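Side-chain contact in heme oxygenase (Leptospira interrogans, PDB 5KZL), which cleaves heme oxidatively, as a heme oxygenase of the pathogen Leptospira interrogans, and binds heme in a largely helical fold: residues His101-Val105 and Ala106-Tyr110. The protein carries 1 engineered substitution. Sequence-based numbering, arbitrary orientation.
Sequences HQPSV and ATQDY
With chi1 at 76°, Ser104 OG lies between its own backbone N and carbonyl carbon, which brings it to Thr107 N; Thr107 sets OG1 beside its backbone N, where it meets that hydroxyl. Ser104 is the N-cap: its OG accepts from Thr107 N at 3.1 Å, with an N-H...O angle of 152°. The two hydroxyls, Ser104 OG and Thr107 OG1, approach to 2.8 Å, and one water accepts from Ser104 N and is hydrogen-bonded to Thr107 OG1, linking the two residues a second way. The other branch of Thr107 packs on the proline, CG2 to Pro103 CB at 3.6 Å, a hydrophobic contact that spans the cap residue.

Gln108 grips the preceding chain twice, through its backbone N and its side-chain amide. Gln108 N donates to Ser104 O at 2.9 Å, while the side chain, extended beyond CG, reaches back across Pro103 at about a right angle. There Gln108 NE2 donates to Pro103 O at 2.8 Å; the N-H...O angle of 173° shows a straight bond, and the acceptor lies in the amide plane, although the donor stands tilted from the proline's carbonyl plane. At the next residue, Asp109 N donates to Val105 O at 3.1 Å, continuing the helical pattern.

Glu211 hydrogen-bonds through OE1 to Ser104 OG and through OE2 to Ala106 N, which places its carboxylate at the start of helix 105-120. The contact lies at the surface, where the loop after helix 82-93 enters helix 105-120; inward, Thr107 packs between helix 41-64, on Ala50 and Tyr53, and helix 188-210, on Ile208.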
# COMPACT_ATOMS: atom_id res chain seq x y z
N HIS A 101 -19.46 2.59 7.37
CA HIS A 101 -18.63 1.74 6.51
C HIS A 101 -17.44 1.18 7.30
O HIS A 101 -16.28 1.55 7.03
CB HIS A 101 -18.17 2.54 5.29
CG HIS A 101 -19.28 3.19 4.52
ND1 HIS A 101 -19.92 2.53 3.48
CD2 HIS A 101 -19.84 4.41 4.67
CE1 HIS A 101 -20.84 3.37 3.03
NE2 HIS A 101 -20.83 4.51 3.72
N GLN A 102 -17.74 0.33 8.32
CA GLN A 102 -16.78 -0.32 9.23
C GLN A 102 -15.87 -1.29 8.47
O GLN A 102 -16.30 -1.82 7.45
CB GLN A 102 -17.53 -1.06 10.36
CG GLN A 102 -18.30 -0.12 11.28
CD GLN A 102 -18.55 -0.67 12.67
OE1 GLN A 102 -18.23 -1.82 13.00
NE2 GLN A 102 -19.13 0.16 13.53
N PRO A 103 -14.61 -1.55 8.93
CA PRO A 103 -13.72 -2.45 8.16
C PRO A 103 -14.23 -3.87 7.95
O PRO A 103 -14.75 -4.50 8.87
CB PRO A 103 -12.41 -2.45 8.96
CG PRO A 103 -12.76 -1.95 10.31
CD PRO A 103 -13.90 -0.99 10.10
N SER A 104 -14.09 -4.37 6.72
CA SER A 104 -14.47 -5.73 6.35
C SER A 104 -13.62 -6.75 7.16
O SER A 104 -12.61 -6.36 7.77
CB SER A 104 -14.22 -5.94 4.87
OG SER A 104 -12.83 -6.11 4.62
N VAL A 105 -14.03 -8.04 7.16
CA VAL A 105 -13.32 -9.14 7.82
C VAL A 105 -11.81 -9.17 7.39
O VAL A 105 -10.93 -9.16 8.26
CB VAL A 105 -14.05 -10.50 7.58
CG1 VAL A 105 -13.17 -11.69 7.93
CG2 VAL A 105 -15.36 -10.55 8.36
N ALA A 106 -11.54 -9.19 6.08
CA ALA A 106 -10.17 -9.24 5.55
C ALA A 106 -9.40 -7.97 5.90
O ALA A 106 -8.20 -8.06 6.13
CB ALA A 106 -10.17 -9.45 4.05
N THR A 107 -10.09 -6.80 5.97
CA THR A 107 -9.47 -5.52 6.33
C THR A 107 -9.03 -5.58 7.81
O THR A 107 -7.91 -5.19 8.13
CB THR A 107 -10.40 -4.34 6.02
OG1 THR A 107 -10.64 -4.31 4.61
CG2 THR A 107 -9.81 -2.99 6.46
N GLN A 108 -9.91 -6.09 8.68
CA GLN A 108 -9.63 -6.27 10.12
C GLN A 108 -8.43 -7.17 10.40
O GLN A 108 -7.65 -6.90 11.32
CB GLN A 108 -10.89 -6.83 10.83
CG GLN A 108 -12.00 -5.81 11.02
CD GLN A 108 -13.21 -6.47 11.63
OE1 GLN A 108 -13.11 -7.22 12.61
NE2 GLN A 108 -14.38 -6.25 11.04
N ASP A 109 -8.28 -8.26 9.63
CA ASP A 109 -7.17 -9.18 9.81
C ASP A 109 -5.86 -8.54 9.39
O ASP A 109 -4.83 -8.77 10.02
CB ASP A 109 -7.42 -10.48 9.07
CG ASP A 109 -8.58 -11.29 9.66
OD1 ASP A 109 -8.98 -11.01 10.82
OD2 ASP A 109 -9.05 -12.21 8.99
N TYR A 110 -5.93 -7.69 8.35
CA TYR A 110 -4.78 -6.96 7.82
C TYR A 110 -4.34 -5.92 8.87
O TYR A 110 -3.18 -5.95 9.26
CB TYR A 110 -5.15 -6.31 6.46
CG TYR A 110 -4.03 -5.80 5.56
CD1 TYR A 110 -2.78 -5.47 6.09
CD2 TYR A 110 -4.25 -5.56 4.21
CE1 TYR A 110 -1.76 -4.94 5.28
CE2 TYR A 110 -3.24 -5.04 3.39
CZ TYR A 110 -2.00 -4.75 3.93
OH TYR A 110 -1.04 -4.17 3.13
O HOH W 1 -13.02 -2.50 4.66